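Local atomic coordinates of trafficking protein particle complex subunit 3 (Naegleria fowleri, PDB entry 6AQ3), a protein that probably serves as a core subunit of the TRAPP vesicle-tethering complex in membrane trafficking and carries covalently bound palmitic acid. Residues C[117-122]-C[179-184]. Numbering follows the deposited sequence.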
loop_
_atom_site.group_PDB
_atom_site.type_symbol
_atom_site.label_atom_id
_atom_site.label_comp_id
_atom_site.label_asym_id
_atom_site.label_seq_id
_atom_site.Cartn_x
_atom_site.Cartn_y
_atom_site.Cartn_z
ATOM N N TYR C 117 10.547 22.613 -12.541
ATOM C CA TYR C 117 9.668 22.066 -13.553
ATOM C C TYR C 117 8.460 21.497 -12.830
ATOM O O TYR C 117 8.482 21.294 -11.614
ATOM C CB TYR C 117 10.381 21.002 -14.407
ATOM C CG TYR C 117 10.899 19.792 -13.640
ATOM C CD1 TYR C 117 10.052 18.731 -13.320
ATOM C CD2 TYR C 117 12.227 19.713 -13.229
ATOM C CE1 TYR C 117 10.510 17.620 -12.615
ATOM C CE2 TYR C 117 12.696 18.599 -12.530
ATOM C CZ TYR C 117 11.826 17.559 -12.229
ATOM O OH TYR C 117 12.266 16.450 -11.545
ATOM N N SER C 118 7.402 21.246 -13.586
ATOM C CA SER C 118 6.215 20.597 -13.057
ATOM C C SER C 118 6.043 19.256 -13.743
ATOM O O SER C 118 6.428 19.085 -14.906
ATOM C CB SER C 118 4.954 21.437 -13.260
ATOM O OG SER C 118 5.005 22.627 -12.496
ATOM N N ILE C 119 5.455 18.311 -13.011
ATOM C CA ILE C 119 5.085 17.004 -13.541
ATOM C C ILE C 119 3.562 16.980 -13.583
ATOM O O ILE C 119 2.905 17.047 -12.537
ATOM C CB ILE C 119 5.641 15.857 -12.672
ATOM C CG1 ILE C 119 7.177 15.866 -12.645
ATOM C CG2 ILE C 119 5.172 14.516 -13.181
ATOM C CD1 ILE C 119 7.797 14.828 -11.698
ATOM N N VAL C 120 2.992 16.906 -14.782
ATOM C CA VAL C 120 1.543 16.941 -14.955
ATOM C C VAL C 120 1.054 15.593 -15.463
ATOM O O VAL C 120 1.709 14.959 -16.297
ATOM C CB VAL C 120 1.106 18.074 -15.909
ATOM C CG1 VAL C 120 1.393 19.441 -15.283
ATOM C CG2 VAL C 120 1.787 17.944 -17.246
ATOM N N PHE C 121 -0.107 15.163 -14.963
ATOM C CA PHE C 121 -0.705 13.897 -15.367
ATOM C C PHE C 121 -2.209 13.946 -15.115
ATOM O O PHE C 121 -2.660 14.618 -14.184
ATOM C CB PHE C 121 -0.074 12.693 -14.640
ATOM C CG PHE C 121 0.087 12.863 -13.158
ATOM C CD1 PHE C 121 1.070 13.689 -12.629
ATOM C CD2 PHE C 121 -0.715 12.134 -12.285
ATOM C CE1 PHE C 121 1.235 13.806 -11.264
ATOM C CE2 PHE C 121 -0.568 12.242 -10.916
ATOM C CZ PHE C 121 0.405 13.079 -10.393
ATOM N N ASP C 122 -2.980 13.293 -15.987
ATOM C CA ASP C 122 -4.435 13.323 -15.877
ATOM C C ASP C 122 -5.042 12.132 -15.131
ATOM O O ASP C 122 -6.205 12.224 -14.722
ATOM C CB ASP C 122 -5.096 13.502 -17.259
ATOM C CG ASP C 122 -4.798 12.384 -18.241
ATOM O OD1 ASP C 122 -3.971 11.500 -17.927
ATOM O OD2 ASP C 122 -5.416 12.408 -19.345
ATOM N N ILE C 179 2.532 18.434 -10.108
ATOM C CA ILE C 179 3.485 18.410 -9.005
ATOM C C ILE C 179 4.688 19.270 -9.394
ATOM O O ILE C 179 5.243 19.105 -10.485
ATOM C CB ILE C 179 3.912 16.967 -8.684
ATOM C CG1 ILE C 179 2.725 16.194 -8.113
ATOM C CG2 ILE C 179 5.074 16.979 -7.705
ATOM C CD1 ILE C 179 2.979 14.708 -7.904
ATOM N N ARG C 180 5.073 20.189 -8.515
ATOM C CA ARG C 180 6.165 21.119 -8.747
ATOM C C ARG C 180 7.425 20.585 -8.084
ATOM O O ARG C 180 7.381 20.147 -6.931
ATOM C CB ARG C 180 5.843 22.495 -8.168
ATOM C CG ARG C 180 6.790 23.620 -8.600
ATOM C CD ARG C 180 6.621 23.848 -10.084
ATOM N NE ARG C 180 7.265 25.064 -10.550
ATOM C CZ ARG C 180 7.358 25.410 -11.828
ATOM N NH1 ARG C 180 6.838 24.632 -12.767
ATOM N NH2 ARG C 180 7.968 26.540 -12.167
ATOM N N VAL C 181 8.544 20.629 -8.804
ATOM C CA VAL C 181 9.834 20.178 -8.287
ATOM C C VAL C 181 10.819 21.324 -8.455
ATOM O O VAL C 181 11.061 21.764 -9.585
ATOM C CB VAL C 181 10.349 18.921 -9.013
ATOM C CG1 VAL C 181 11.595 18.410 -8.337
ATOM C CG2 VAL C 181 9.256 17.818 -9.056
ATOM N N ARG C 182 11.407 21.787 -7.342
ATOM C CA ARG C 182 12.329 22.922 -7.329
ATOM C C ARG C 182 13.645 22.546 -6.655
ATOM O O ARG C 182 13.649 21.972 -5.562
ATOM C CB ARG C 182 11.690 24.123 -6.627
ATOM C CG ARG C 182 10.445 24.593 -7.372
ATOM C CD ARG C 182 9.730 25.780 -6.755
ATOM N NE ARG C 182 9.035 25.410 -5.522
ATOM C CZ ARG C 182 9.450 25.712 -4.296
ATOM N NH1 ARG C 182 10.574 26.415 -4.120
ATOM N NH2 ARG C 182 8.723 25.321 -3.247
ATOM N N LEU C 183 14.759 22.853 -7.325
ATOM C CA LEU C 183 16.087 22.601 -6.775
ATOM C C LEU C 183 16.503 23.696 -5.791
ATOM O O LEU C 183 16.488 24.886 -6.124
ATOM C CB LEU C 183 17.118 22.514 -7.900
ATOM C CG LEU C 183 18.561 22.450 -7.401
ATOM C CD1 LEU C 183 18.800 21.068 -6.813
ATOM C CD2 LEU C 183 19.566 22.744 -8.512
ATOM N N LYS C 184 16.884 23.289 -4.581
ATOM C CA LYS C 184 17.384 24.193 -3.546
ATOM C C LYS C 184 18.903 24.240 -3.495
ATOM O O LYS C 184 19.490 25.325 -3.461
ATOM C CB LYS C 184 16.815 23.784 -2.180
ATOM C CG LYS C 184 15.361 24.175 -2.006
ATOM C CD LYS C 184 15.307 25.693 -2.186
ATOM C CE LYS C 184 13.936 26.253 -2.460
ATOM N NZ LYS C 184 14.073 27.738 -2.534
#
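Val181 packs over one face of the Tyr117 ring, the two side chains running side by side off neighbouring antiparallel strands. Its CB stands 4.0 Å from the ring centroid and 23° off the normal, a CH-pi contact displaced toward the CE1–CZ rim, while CG1 reaches on along the ring to within 3.8 Å of Tyr117 OH. Because Tyr117 CG sits between its own backbone N and carbonyl carbon (chi1 60°), the ring leans over the neighbouring strand; its hydroxyl is hydrogen-bonded to Thr88 of helix 85-101. Ile119 extends the apolar layer, CD1 lying 4.2 Å from Val181 CG2, and beyond it Ile179 brings CD1 to the edge of the Phe121 ring, 3.9 Å from CE1 and close to the ring plane.

Here the two central strands of the four-stranded antiparallel sheet of the TRAPP component fold are joined. Tyr117–Val181 and Ile119–Ile179 are hydrogen-bonded pairs, flanking the non-hydrogen-bonded pair Ser118–Arg180, where Ser118 CA also comes 3.1 Å from Ile179 O in a CA-H...O contact. On the face carrying Tyr117, Ile119, Ile179 and Val181, all but Ile179 pack on helix 85-101, and the tyrosine side chain is about 7 Å from a bound palmitic acid.

Ser118 and Arg180 share the other face and meet through polar groups. Bent at chi2 (66°), the arginine chain reaches across to the neighbouring strand, one face of its guanidinium over the Tyr117 backbone, and NH1 donates to Ser118 OG at 2.7 Å with the hydroxyl oxygen near the guanidinium plane. NH1 is also hydrogen-bonded to Asn109 O, and NH2 forms a salt bridge with Glu116; Glu178 OE2 is a second partner of Ser118 OG.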